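Local structure of histidinol dehydrogenase (Elizabethkingia anophelis NUHP1, 6AN0) at residues T11-P16 against T277-L282; N252-A257 against E290-Q295; T40-I45 against Q225-F230; G191-I196 against N217-A222. The protein probably catalyses the last step of histidine biosynthesis, the zinc-dependent, two-stage oxidation of L-histidinol to L-histidine with two molecules of NAD. All coordinates share one frame; numbering follows the deposited sequence.

Contact 1: T11-P16 against T277-L282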
loop_
_atom_site.group_PDB
_atom_site.type_symbol
_atom_site.label_atom_id
_atom_site.label_comp_id
_atom_site.label_asym_id
_atom_site.label_seq_id
_atom_site.Cartn_x
_atom_site.Cartn_y
_atom_site.Cartn_z
ATOM N N THR A 11 -29.295 -11.066 -19.648
ATOM C CA THR A 11 -28.378 -12.041 -20.224
ATOM C C THR A 11 -27.862 -11.596 -21.586
ATOM O O THR A 11 -28.539 -10.881 -22.333
ATOM C CB THR A 11 -29.030 -13.416 -20.366
ATOM O OG1 THR A 11 -30.214 -13.303 -21.157
ATOM C CG2 THR A 11 -29.386 -13.970 -19.011
ATOM N N TYR A 12 -26.655 -12.065 -21.906
ATOM C CA TYR A 12 -25.969 -11.745 -23.154
ATOM C C TYR A 12 -25.349 -13.026 -23.693
ATOM O O TYR A 12 -24.544 -13.659 -23.002
ATOM C CB TYR A 12 -24.895 -10.677 -22.923
ATOM C CG TYR A 12 -25.389 -9.453 -22.184
ATOM C CD1 TYR A 12 -25.839 -8.329 -22.876
ATOM C CD2 TYR A 12 -25.417 -9.422 -20.798
ATOM C CE1 TYR A 12 -26.293 -7.208 -22.199
ATOM C CE2 TYR A 12 -25.870 -8.310 -20.113
ATOM C CZ TYR A 12 -26.305 -7.206 -20.817
ATOM O OH TYR A 12 -26.753 -6.104 -20.128
ATOM N N ILE A 13 -25.716 -13.411 -24.915
ATOM C CA ILE A 13 -25.312 -14.695 -25.486
ATOM C C ILE A 13 -24.232 -14.441 -26.530
ATOM O O ILE A 13 -24.520 -13.936 -27.623
ATOM C CB ILE A 13 -26.497 -15.447 -26.106
ATOM C CG1 ILE A 13 -27.667 -15.527 -25.123
ATOM C CG2 ILE A 13 -26.060 -16.838 -26.531
ATOM C CD1 ILE A 13 -27.326 -16.224 -23.805
ATOM N N ASN A 14 -23.001 -14.836 -26.213
ATOM C CA ASN A 14 -21.849 -14.662 -27.092
ATOM C C ASN A 14 -21.685 -13.210 -27.558
ATOM O O ASN A 14 -21.704 -12.931 -28.755
ATOM C CB ASN A 14 -21.931 -15.594 -28.295
ATOM C CG ASN A 14 -22.106 -17.051 -27.907
ATOM O OD1 ASN A 14 -23.096 -17.682 -28.281
ATOM N ND2 ASN A 14 -21.145 -17.599 -27.166
ATOM N N PRO A 15 -21.511 -12.264 -26.630
ATOM C CA PRO A 15 -21.288 -10.884 -27.049
ATOM C C PRO A 15 -19.936 -10.746 -27.731
ATOM O O PRO A 15 -18.972 -11.443 -27.371
ATOM C CB PRO A 15 -21.336 -10.099 -25.726
ATOM C CG PRO A 15 -20.906 -11.082 -24.698
ATOM C CD PRO A 15 -21.414 -12.421 -25.164
ATOM N N PRO A 16 -19.824 -9.870 -28.723
ATOM C CA PRO A 16 -18.524 -9.654 -29.367
ATOM C C PRO A 16 -17.544 -8.985 -28.416
ATOM O O PRO A 16 -17.921 -8.404 -27.395
ATOM C CB PRO A 16 -18.859 -8.740 -30.548
ATOM C CG PRO A 16 -20.097 -8.019 -30.114
ATOM C CD PRO A 16 -20.876 -9.011 -29.291
ATOM N N THR A 277 -20.125 -21.466 -20.015
ATOM C CA THR A 277 -19.710 -21.942 -21.330
ATOM C C THR A 277 -20.852 -22.510 -22.165
ATOM O O THR A 277 -20.617 -22.857 -23.326
ATOM C CB THR A 277 -18.599 -23.001 -21.230
ATOM O OG1 THR A 277 -19.016 -24.086 -20.387
ATOM C CG2 THR A 277 -17.318 -22.383 -20.688
ATOM N N ASP A 278 -22.068 -22.637 -21.631
ATOM C CA ASP A 278 -23.191 -22.888 -22.529
ATOM C C ASP A 278 -24.480 -22.354 -21.918
ATOM O O ASP A 278 -24.573 -22.089 -20.715
ATOM C CB ASP A 278 -23.296 -24.380 -22.952
ATOM C CG ASP A 278 -23.940 -25.306 -21.907
ATOM O OD1 ASP A 278 -24.774 -24.887 -21.077
ATOM O OD2 ASP A 278 -23.618 -26.516 -21.958
ATOM N N GLU A 279 -25.477 -22.205 -22.788
ATOM C CA GLU A 279 -26.715 -21.531 -22.429
ATOM C C GLU A 279 -27.553 -22.354 -21.460
ATOM O O GLU A 279 -28.305 -21.787 -20.658
ATOM C CB GLU A 279 -27.497 -21.230 -23.706
ATOM C CG GLU A 279 -28.550 -20.156 -23.583
ATOM C CD GLU A 279 -29.035 -19.702 -24.943
ATOM O OE1 GLU A 279 -29.873 -18.778 -25.010
ATOM O OE2 GLU A 279 -28.563 -20.275 -25.948
ATOM N N ASN A 280 -27.448 -23.685 -21.523
ATOM C CA ASN A 280 -28.243 -24.534 -20.639
ATOM C C ASN A 280 -27.846 -24.347 -19.177
ATOM O O ASN A 280 -28.710 -24.343 -18.289
ATOM C CB ASN A 280 -28.101 -25.995 -21.056
ATOM C CG ASN A 280 -28.986 -26.915 -20.245
ATOM O OD1 ASN A 280 -28.500 -27.737 -19.469
ATOM N ND2 ASN A 280 -30.297 -26.774 -20.415
ATOM N N ILE A 281 -26.548 -24.191 -18.907
ATOM C CA ILE A 281 -26.100 -23.887 -17.550
ATOM C C ILE A 281 -26.663 -22.549 -17.094
ATOM O O ILE A 281 -27.096 -22.398 -15.944
ATOM C CB ILE A 281 -24.560 -23.887 -17.480
ATOM C CG1 ILE A 281 -24.001 -25.247 -17.903
ATOM C CG2 ILE A 281 -24.087 -23.498 -16.078
ATOM C CD1 ILE A 281 -22.693 -25.137 -18.652
ATOM N N LEU A 282 -26.627 -21.547 -17.975
ATOM C CA LEU A 282 -27.189 -20.243 -17.641
ATOM C C LEU A 282 -28.678 -20.348 -17.323
ATOM O O LEU A 282 -29.142 -19.833 -16.299
ATOM C CB LEU A 282 -26.945 -19.265 -18.790
ATOM C CG LEU A 282 -27.447 -17.842 -18.546
ATOM C CD1 LEU A 282 -26.726 -17.183 -17.363
ATOM C CD2 LEU A 282 -27.295 -17.013 -19.806
#

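Contact 2: N252-A257 against E290-Q295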
loop_
_atom_site.group_PDB
_atom_site.type_symbol
_atom_site.label_atom_id
_atom_site.label_comp_id
_atom_site.label_asym_id
_atom_site.label_seq_id
_atom_site.Cartn_x
_atom_site.Cartn_y
_atom_site.Cartn_z
ATOM N N ASN A 252 -22.769 -26.979 -10.438
ATOM C CA ASN A 252 -24.077 -27.317 -9.900
ATOM C C ASN A 252 -24.937 -26.063 -9.927
ATOM O O ASN A 252 -24.672 -25.129 -9.155
ATOM C CB ASN A 252 -23.954 -27.858 -8.473
ATOM C CG ASN A 252 -25.285 -28.321 -7.898
ATOM O OD1 ASN A 252 -26.295 -27.625 -7.990
ATOM N ND2 ASN A 252 -25.285 -29.499 -7.282
ATOM N N PRO A 253 -25.955 -25.984 -10.789
ATOM C CA PRO A 253 -26.745 -24.743 -10.867
ATOM C C PRO A 253 -27.376 -24.328 -9.546
ATOM O O PRO A 253 -27.507 -23.121 -9.294
ATOM C CB PRO A 253 -27.800 -25.072 -11.935
ATOM C CG PRO A 253 -27.110 -26.066 -12.811
ATOM C CD PRO A 253 -26.292 -26.920 -11.871
ATOM N N GLU A 254 -27.772 -25.278 -8.688
ATOM C CA GLU A 254 -28.286 -24.894 -7.375
ATOM C C GLU A 254 -27.216 -24.190 -6.554
ATOM O O GLU A 254 -27.502 -23.202 -5.868
ATOM C CB GLU A 254 -28.808 -26.106 -6.604
ATOM C CG GLU A 254 -29.464 -25.697 -5.274
ATOM C CD GLU A 254 -29.832 -26.875 -4.397
ATOM O OE1 GLU A 254 -29.078 -27.873 -4.373
ATOM O OE2 GLU A 254 -30.877 -26.798 -3.726
ATOM N N PHE A 255 -25.977 -24.694 -6.604
ATOM C CA PHE A 255 -24.882 -24.070 -5.859
ATOM C C PHE A 255 -24.567 -22.687 -6.416
ATOM O O PHE A 255 -24.378 -21.726 -5.659
ATOM C CB PHE A 255 -23.612 -24.929 -5.916
ATOM C CG PHE A 255 -23.707 -26.268 -5.234
ATOM C CD1 PHE A 255 -24.883 -26.727 -4.660
ATOM C CD2 PHE A 255 -22.576 -27.088 -5.181
ATOM C CE1 PHE A 255 -24.932 -27.960 -4.052
ATOM C CE2 PHE A 255 -22.622 -28.325 -4.576
ATOM C CZ PHE A 255 -23.803 -28.769 -4.014
ATOM N N VAL A 256 -24.480 -22.577 -7.745
ATOM C CA VAL A 256 -24.121 -21.304 -8.367
ATOM C C VAL A 256 -25.167 -20.238 -8.050
ATOM O O VAL A 256 -24.828 -19.100 -7.701
ATOM C CB VAL A 256 -23.933 -21.486 -9.887
ATOM C CG1 VAL A 256 -23.788 -20.133 -10.576
ATOM C CG2 VAL A 256 -22.705 -22.363 -10.177
ATOM N N ALA A 257 -26.449 -20.586 -8.164
ATOM C CA ALA A 257 -27.498 -19.627 -7.820
ATOM C C ALA A 257 -27.379 -19.159 -6.373
ATOM O O ALA A 257 -27.512 -17.959 -6.083
ATOM C CB ALA A 257 -28.868 -20.250 -8.065
ATOM N N GLU A 290 -34.307 -17.600 -9.467
ATOM C CA GLU A 290 -35.679 -17.143 -9.285
ATOM C C GLU A 290 -36.352 -17.887 -8.140
ATOM O O GLU A 290 -37.017 -17.274 -7.296
ATOM C CB GLU A 290 -36.478 -17.323 -10.583
ATOM C CG GLU A 290 -36.055 -16.391 -11.713
ATOM C CD GLU A 290 -35.924 -14.941 -11.265
ATOM O OE1 GLU A 290 -34.817 -14.373 -11.391
ATOM O OE2 GLU A 290 -36.924 -14.369 -10.779
ATOM N N ASN A 291 -36.194 -19.216 -8.100
ATOM C CA ASN A 291 -36.836 -20.010 -7.055
ATOM C C ASN A 291 -36.254 -19.704 -5.680
ATOM O O ASN A 291 -37.002 -19.535 -4.710
ATOM C CB ASN A 291 -36.710 -21.497 -7.369
ATOM C CG ASN A 291 -37.611 -21.924 -8.501
ATOM O OD1 ASN A 291 -38.535 -21.201 -8.878
ATOM N ND2 ASN A 291 -37.356 -23.109 -9.047
ATOM N N GLN A 292 -34.927 -19.626 -5.575
ATOM C CA GLN A 292 -34.305 -19.348 -4.283
ATOM C C GLN A 292 -34.573 -17.926 -3.812
ATOM O O GLN A 292 -34.687 -17.690 -2.605
ATOM C CB GLN A 292 -32.793 -19.593 -4.351
ATOM C CG GLN A 292 -32.418 -21.049 -4.529
ATOM C CD GLN A 292 -30.918 -21.253 -4.533
ATOM O OE1 GLN A 292 -30.193 -20.558 -3.825
ATOM N NE2 GLN A 292 -30.444 -22.204 -5.335
ATOM N N LEU A 293 -34.675 -16.970 -4.741
ATOM C CA LEU A 293 -34.908 -15.581 -4.357
ATOM C C LEU A 293 -36.181 -15.435 -3.529
ATOM O O LEU A 293 -36.223 -14.637 -2.587
ATOM C CB LEU A 293 -34.979 -14.701 -5.605
ATOM C CG LEU A 293 -35.231 -13.207 -5.388
ATOM C CD1 LEU A 293 -34.140 -12.611 -4.518
ATOM C CD2 LEU A 293 -35.306 -12.487 -6.716
ATOM N N THR A 294 -37.222 -16.208 -3.856
ATOM C CA THR A 294 -38.494 -16.096 -3.149
ATOM C C THR A 294 -38.362 -16.376 -1.656
ATOM O O THR A 294 -39.216 -15.940 -0.877
ATOM C CB THR A 294 -39.536 -17.051 -3.750
ATOM O OG1 THR A 294 -39.075 -18.403 -3.640
ATOM C CG2 THR A 294 -39.791 -16.730 -5.214
ATOM N N GLN A 295 -37.319 -17.085 -1.239
ATOM C CA GLN A 295 -37.169 -17.492 0.148
ATOM C C GLN A 295 -36.274 -16.562 0.962
ATOM O O GLN A 295 -36.085 -16.803 2.158
ATOM C CB GLN A 295 -36.623 -18.923 0.206
ATOM C CG GLN A 295 -37.445 -19.914 -0.610
ATOM C CD GLN A 295 -38.892 -20.002 -0.144
ATOM O OE1 GLN A 295 -39.165 -20.311 1.014
ATOM N NE2 GLN A 295 -39.825 -19.730 -1.050
#

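Contact 3: T40-I45 against Q225-F230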
loop_
_atom_site.group_PDB
_atom_site.type_symbol
_atom_site.label_atom_id
_atom_site.label_comp_id
_atom_site.label_asym_id
_atom_site.label_seq_id
_atom_site.Cartn_x
_atom_site.Cartn_y
_atom_site.Cartn_z
ATOM N N THR A 40 -15.080 20.010 7.378
ATOM C CA THR A 40 -15.745 20.678 8.498
ATOM C C THR A 40 -15.758 19.793 9.744
ATOM O O THR A 40 -15.471 20.267 10.850
ATOM C CB THR A 40 -17.167 21.077 8.108
ATOM O OG1 THR A 40 -17.114 22.014 7.028
ATOM C CG2 THR A 40 -17.898 21.729 9.285
ATOM N N VAL A 41 -16.093 18.508 9.588
ATOM C CA VAL A 41 -16.059 17.602 10.738
ATOM C C VAL A 41 -14.643 17.491 11.285
ATOM O O VAL A 41 -14.425 17.509 12.505
ATOM C CB VAL A 41 -16.610 16.214 10.358
ATOM C CG1 VAL A 41 -16.565 15.276 11.575
ATOM C CG2 VAL A 41 -18.029 16.329 9.821
ATOM N N PHE A 42 -13.659 17.355 10.393
ATOM C CA PHE A 42 -12.267 17.253 10.830
ATOM C C PHE A 42 -11.838 18.494 11.617
ATOM O O PHE A 42 -11.118 18.383 12.618
ATOM C CB PHE A 42 -11.349 17.034 9.616
ATOM C CG PHE A 42 -11.356 15.609 9.072
ATOM C CD1 PHE A 42 -10.463 15.240 8.079
ATOM C CD2 PHE A 42 -12.246 14.650 9.555
ATOM C CE1 PHE A 42 -10.453 13.941 7.566
ATOM C CE2 PHE A 42 -12.242 13.350 9.059
ATOM C CZ PHE A 42 -11.328 12.991 8.057
ATOM N N GLU A 43 -12.255 19.686 11.171
ATOM C CA GLU A 43 -11.929 20.907 11.907
ATOM C C GLU A 43 -12.535 20.882 13.307
ATOM O O GLU A 43 -11.877 21.261 14.286
ATOM C CB GLU A 43 -12.424 22.130 11.131
ATOM N N ASP A 44 -13.791 20.430 13.418
ATOM C CA ASP A 44 -14.434 20.287 14.721
ATOM C C ASP A 44 -13.702 19.274 15.599
ATOM O O ASP A 44 -13.541 19.493 16.807
ATOM C CB ASP A 44 -15.897 19.876 14.537
ATOM C CG ASP A 44 -16.785 21.021 14.055
ATOM O OD1 ASP A 44 -16.415 22.196 14.246
ATOM O OD2 ASP A 44 -17.867 20.742 13.492
ATOM N N ILE A 45 -13.259 18.148 15.022
ATOM C CA ILE A 45 -12.516 17.163 15.814
ATOM C C ILE A 45 -11.195 17.755 16.285
ATOM O O ILE A 45 -10.775 17.552 17.428
ATOM C CB ILE A 45 -12.283 15.866 15.005
ATOM C CG1 ILE A 45 -13.586 15.085 14.804
ATOM C CG2 ILE A 45 -11.189 14.977 15.669
ATOM C CD1 ILE A 45 -14.160 14.450 16.079
ATOM N N GLN A 225 -10.444 8.763 2.616
ATOM C CA GLN A 225 -9.680 9.297 1.491
ATOM C C GLN A 225 -9.033 10.629 1.851
ATOM O O GLN A 225 -7.851 10.856 1.563
ATOM C CB GLN A 225 -10.579 9.442 0.258
ATOM N N ILE A 226 -9.789 11.513 2.501
ATOM C CA ILE A 226 -9.266 12.831 2.843
ATOM C C ILE A 226 -8.291 12.752 4.014
ATOM O O ILE A 226 -7.312 13.514 4.061
ATOM C CB ILE A 226 -10.447 13.771 3.124
ATOM C CG1 ILE A 226 -11.155 14.079 1.804
ATOM C CG2 ILE A 226 -9.982 15.053 3.839
ATOM C CD1 ILE A 226 -12.479 14.794 1.954
ATOM N N ALA A 227 -8.520 11.822 4.950
ATOM C CA ALA A 227 -7.617 11.635 6.084
ATOM C C ALA A 227 -6.189 11.355 5.631
ATOM O O ALA A 227 -5.236 11.744 6.313
ATOM C CB ALA A 227 -8.110 10.486 6.969
ATOM N N GLN A 228 -6.021 10.659 4.502
ATOM C CA GLN A 228 -4.681 10.454 3.940
ATOM C C GLN A 228 -3.880 11.746 3.839
ATOM O O GLN A 228 -2.659 11.745 4.029
ATOM C CB GLN A 228 -4.789 9.828 2.562
ATOM C CG GLN A 228 -4.997 8.351 2.559
ATOM C CD GLN A 228 -4.979 7.804 1.147
ATOM O OE1 GLN A 228 -4.126 6.994 0.794
ATOM N NE2 GLN A 228 -5.927 8.252 0.329
ATOM N N ASN A 229 -4.541 12.860 3.519
ATOM C CA ASN A 229 -3.826 14.112 3.335
ATOM C C ASN A 229 -3.337 14.711 4.645
ATOM O O ASN A 229 -2.617 15.715 4.620
ATOM C CB ASN A 229 -4.727 15.104 2.592
ATOM C CG ASN A 229 -5.334 14.497 1.340
ATOM O OD1 ASN A 229 -4.758 13.590 0.731
ATOM N ND2 ASN A 229 -6.505 14.978 0.959
ATOM N N PHE A 230 -3.718 14.139 5.784
ATOM C CA PHE A 230 -3.206 14.570 7.076
ATOM C C PHE A 230 -2.226 13.562 7.669
ATOM O O PHE A 230 -1.935 13.608 8.866
ATOM C CB PHE A 230 -4.367 14.851 8.027
ATOM C CG PHE A 230 -5.270 15.947 7.532
ATOM C CD1 PHE A 230 -4.946 17.274 7.757
ATOM C CD2 PHE A 230 -6.410 15.653 6.801
ATOM C CE1 PHE A 230 -5.758 18.293 7.282
ATOM C CE2 PHE A 230 -7.233 16.664 6.323
ATOM C CZ PHE A 230 -6.903 17.988 6.563
#

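Contact 4: G191-I196 against N217-A222. With EDO (1,2-ethanediol), chain E.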
loop_
_atom_site.group_PDB
_atom_site.type_symbol
_atom_site.label_atom_id
_atom_site.label_comp_id
_atom_site.label_asym_id
_atom_site.label_seq_id
_atom_site.Cartn_x
_atom_site.Cartn_y
_atom_site.Cartn_z
ATOM N N GLY A 191 -19.015 6.648 15.242
ATOM C CA GLY A 191 -19.189 6.245 13.862
ATOM C C GLY A 191 -18.895 7.383 12.902
ATOM O O GLY A 191 -18.600 8.510 13.307
ATOM N N GLY A 192 -18.989 7.053 11.615
ATOM C CA GLY A 192 -19.051 8.060 10.562
ATOM C C GLY A 192 -17.771 8.868 10.397
ATOM O O GLY A 192 -16.671 8.431 10.737
ATOM N N ILE A 193 -17.939 10.073 9.832
ATOM C CA ILE A 193 -16.788 10.943 9.589
ATOM C C ILE A 193 -16.077 11.263 10.899
ATOM O O ILE A 193 -14.840 11.294 10.958
ATOM C CB ILE A 193 -17.218 12.231 8.859
ATOM C CG1 ILE A 193 -17.883 11.924 7.512
ATOM C CG2 ILE A 193 -15.999 13.132 8.614
ATOM C CD1 ILE A 193 -18.582 13.185 6.896
ATOM N N GLN A 194 -16.845 11.509 11.968
ATOM C CA GLN A 194 -16.234 11.917 13.229
ATOM C C GLN A 194 -15.362 10.816 13.826
ATOM O O GLN A 194 -14.320 11.118 14.421
ATOM C CB GLN A 194 -17.309 12.388 14.230
ATOM C CG GLN A 194 -18.422 11.356 14.600
ATOM C CD GLN A 194 -19.605 11.347 13.622
ATOM O OE1 GLN A 194 -19.524 11.889 12.519
ATOM N NE2 GLN A 194 -20.709 10.720 14.031
ATOM N N ALA A 195 -15.735 9.542 13.652
ATOM C CA ALA A 195 -14.864 8.460 14.103
ATOM C C ALA A 195 -13.556 8.440 13.322
ATOM O O ALA A 195 -12.475 8.290 13.908
ATOM C CB ALA A 195 -15.569 7.104 13.984
ATOM N N ILE A 196 -13.634 8.574 11.993
ATOM C CA ILE A 196 -12.415 8.609 11.181
ATOM C C ILE A 196 -11.546 9.793 11.592
ATOM O O ILE A 196 -10.313 9.683 11.675
ATOM C CB ILE A 196 -12.773 8.663 9.678
ATOM C CG1 ILE A 196 -13.566 7.422 9.253
ATOM C CG2 ILE A 196 -11.517 8.835 8.820
ATOM C CD1 ILE A 196 -12.893 6.096 9.654
ATOM N N ASN A 217 -19.759 3.443 4.686
ATOM C CA ASN A 217 -20.621 4.078 3.694
ATOM C C ASN A 217 -19.867 5.187 2.946
ATOM O O ASN A 217 -18.655 5.375 3.098
ATOM C CB ASN A 217 -21.904 4.584 4.357
ATOM C CG ASN A 217 -21.653 5.655 5.414
ATOM O OD1 ASN A 217 -20.708 6.436 5.321
ATOM N ND2 ASN A 217 -22.525 5.706 6.416
ATOM N N GLN A 218 -20.602 5.935 2.113
ATOM C CA GLN A 218 -19.997 6.989 1.300
ATOM C C GLN A 218 -19.284 8.031 2.155
ATOM O O GLN A 218 -18.258 8.580 1.742
ATOM C CB GLN A 218 -21.070 7.669 0.440
ATOM C CG GLN A 218 -22.248 8.210 1.238
ATOM C CD GLN A 218 -23.216 9.016 0.389
ATOM O OE1 GLN A 218 -22.808 9.829 -0.442
ATOM N NE2 GLN A 218 -24.509 8.790 0.596
ATOM N N TYR A 219 -19.825 8.343 3.331
ATOM C CA TYR A 219 -19.205 9.362 4.175
ATOM C C TYR A 219 -17.924 8.841 4.810
ATOM O O TYR A 219 -16.929 9.566 4.899
ATOM C CB TYR A 219 -20.180 9.818 5.253
ATOM C CG TYR A 219 -21.432 10.398 4.655
ATOM C CD1 TYR A 219 -21.444 11.693 4.154
ATOM C CD2 TYR A 219 -22.591 9.644 4.562
ATOM C CE1 TYR A 219 -22.583 12.222 3.579
ATOM C CE2 TYR A 219 -23.739 10.168 3.990
ATOM C CZ TYR A 219 -23.725 11.454 3.499
ATOM O OH TYR A 219 -24.862 11.989 2.932
ATOM N N VAL A 220 -17.944 7.597 5.287
ATOM C CA VAL A 220 -16.737 7.006 5.856
ATOM C C VAL A 220 -15.665 6.881 4.783
ATOM O O VAL A 220 -14.480 7.164 5.022
ATOM C CB VAL A 220 -17.070 5.644 6.500
ATOM C CG1 VAL A 220 -15.785 4.867 6.828
ATOM C CG2 VAL A 220 -17.931 5.846 7.743
ATOM N N THR A 221 -16.075 6.496 3.571
ATOM C CA THR A 221 -15.130 6.325 2.473
ATOM C C THR A 221 -14.440 7.640 2.127
ATOM O O THR A 221 -13.216 7.685 1.947
ATOM C CB THR A 221 -15.864 5.751 1.251
ATOM O OG1 THR A 221 -16.344 4.434 1.555
ATOM C CG2 THR A 221 -14.933 5.670 0.040
ATOM N N ALA A 222 -15.217 8.724 2.014
ATOM C CA ALA A 222 -14.632 10.027 1.709
ATOM C C ALA A 222 -13.736 10.498 2.846
ATOM O O ALA A 222 -12.676 11.095 2.612
ATOM C CB ALA A 222 -15.738 11.050 1.425
HETATM C C1 EDO E . -19.564 2.756 -2.092
HETATM O O1 EDO E . -20.609 3.658 -1.699
HETATM C C2 EDO E . -18.752 2.366 -0.864
HETATM O O2 EDO E . -18.638 3.509 -0.008
#

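Contact 1: T11-P16 against T277-L282
At the edge of the parallel six-stranded sheet, the outermost strand 10-13 meets the first turn of helix 279-293, which leaves the sheet directly after strand 271-276; Thr11 and Ile13 on the strand touch Leu282 and Glu279 on the helix. Both strand residues direct CB toward the helix, whereas Tyr12 between them turns to the other face, where it packs on Leu23 of helix 20-23. The strand itself is held in the sheet by backbone hydrogen bonds from Tyr12 to Gly311 and Val313 of the adjoining strand.

Leu282 is the buried member of the group. One of its methyls, CD2, lies against Thr11 CG2 at 3.8 Å and reaches Ile13 CD1 at 4.1 Å, while the residue also packs on Leu274 and Val313 of the sheet. Glu279 is more exposed. Its CG stands opposite the backbone N (chi1 -160°) and the chain runs out extended, so that the carboxylate end passes across the tip of Ile13 at about a right angle; this is van der Waals contact between an oxygen and aliphatic carbons, not a polar bond. The helix start is fixed by Asp278 at the N-cap: OD1 accepts from Ile281 N at 2.9 Å with an N-H...O angle of 166°. Across the contact, the carboxylate oxygen Glu279 OE1 sits 3.8 Å from Ile13 CD1 and 3.9 Å from Ile13 CG1.

Contact 2: N252-A257 against E290-Q295
Glu254 and Ala257, one turn apart on helix 253-264, receive the side chain of Gln292 from helix 279-293. The first helix forms the crossover of a beta-alpha-beta unit between adjacent parallel strands 242-247 and 271-276; helix 279-293 follows the second strand. Asn252, directly before helix 253-264, is its N-cap; Asn252 OD1 accepts from Phe255 N at 3.3 Å and, weakly, from Glu254 N. The same amide places ND2 over the centre of the Phe255 ring, 3.5 Å above its plane.

Next, Glu254 O takes a hydrogen bond from Gln292 NE2, 3.2 Å long and with an N-H...O angle of 163°; the donor lies in the carbonyl plane on a lone pair, and the acceptor lies in the plane of the amide. Glu254 CG meets the same nitrogen, Gln292 NE2, at 3.6 Å, the two side chains running at about a right angle. Ala257 CB lies 3.7 Å from Gln292 NE2.

Gln292 NE2 also donates to Gln288 OE1, and His425 of the second subunit packs on this residue. Two acceptors thus grip one buried amide nitrogen, which should fix the rotation of the amide and tie a side chain of one helix to the main chain of the other.

Contact 3: T40-I45 against Q225-F230
Phe42 turns CG away from its own carbonyl carbon to lie beside the backbone N (chi1 -77°), and this carries the ring from helix 35-48 toward residues 226-230. Phe230 has a similar first torsion (chi1 -61°), which brings its ring back to meet Phe42. The rim of the Phe42 ring does the touching. Phe42 CE1 lies 3.9 Å from Ile226 CG2, the branch methyl, which approaches obliquely. The same atom, Phe42 CE1, is 3.9 Å from Ala227 N, which sits at the ring edge near its plane, and 4.2 Å from Ala227 CB. At the neighbouring corner, Phe42 CD1 meets Phe230 CE2 at 3.9 Å. That carbon too lies at the edge of the Phe42 ring, close to its plane, and the two aromatic side chains run obliquely to one another.

Helix 35-48 packs with helices 192-201 and 218-227 in the part of the fold built on the mixed sheet. The third helix, 192-201, joins the packing through Phe201, which makes edge-to-face contacts with both Phe42 and Phe230, and through Ile193, which lies against Phe42. The predicted NAD-binding residue Gln194 is about 7 Å from Phe42, side chain to side chain, so this apolar cluster lies close to the probable cofactor site.

Phe42 and Ala227 are buried, whereas Phe230 is exposed. Ile226 additionally packs on Val38 and Leu39 of helix 35-48. Asn229 N is bonded to Ile226 O and Phe230 N to Ala227 O, each at 2.9 Å, consistent with a turn that places Phe230 beside Phe42.

Contact 4: G191-I196 against N217-A222
Mainly apolar contacts carry the meeting of Gly192, Ile193 and Ile196 with Tyr219 and Val220, where helices 192-201 and 218-227 run nearly side by side. The short segments 192-196 and 218-222 approach to 8.4 Å between axes, with their directions 26° apart. Val220 spreads its two methyls along the first helix: CG2 rests on Gly192 CA at 3.8 Å, while CG1 reaches Ile196 CG1 at 4.2 Å, the side chains of Val220 and Ile196 lying roughly perpendicular. Ile193 CG1 swings beside its own backbone N (chi1 -59°) and packs against Tyr219 CB at 3.8 Å; it also touches the carbonyl oxygen Tyr219 O, at 3.6 Å, in van der Waals contact. The Tyr219 ring itself leads away from this seam and takes Gln218 CG over one face, offset toward the rim.

Polar bonds serve the helix start instead. Asn217, the N-cap, accepts through OD1 from Val220 N at 3.0 Å, nearly in line with the C=O, and weakly from Tyr219 N. Its carbonyl O receives both Thr221 N and Thr221 OG1. Thr221 OG1 in turn accepts from O2 of a 1,2-ethanediol at 2.9 Å, probably a molecule from the crystallisation liquor.

Gln194 and Asn217 are predicted to bind NAD, so this part of the helix pair probably borders the cofactor site. Tyr132 of strand 117-132, also a predicted NAD-binding residue, accepts a hydrogen bond from Gly192 N through its OH and packs on Val220, while helix 35-48 lies against Ile193 through Ile37, Val38, Val41 and Phe42.

In the fold
Contacts 3 and 4 share helix 218-227 and touch each other, Val41 CB lying 3.6 Å from Ile193 CG2; together they unite helices 35-48, 192-201 and 218-227 near the predicted NAD site. Contacts 1 and 2 share helix 279-293, using its beginning and its end respectively, with centres 18 Å apart. They belong to the parallel-sheet part, and contact 3 lies across the chain's centre from both. Contacts 2 and 4 are buried, contacts 1 and 3 partly so. Only contact 2 bridges its segments with a hydrogen bond; contacts 3 and 4 rely on apolar groups, and contact 1 adds a carboxylate lying against isoleucine at the surface.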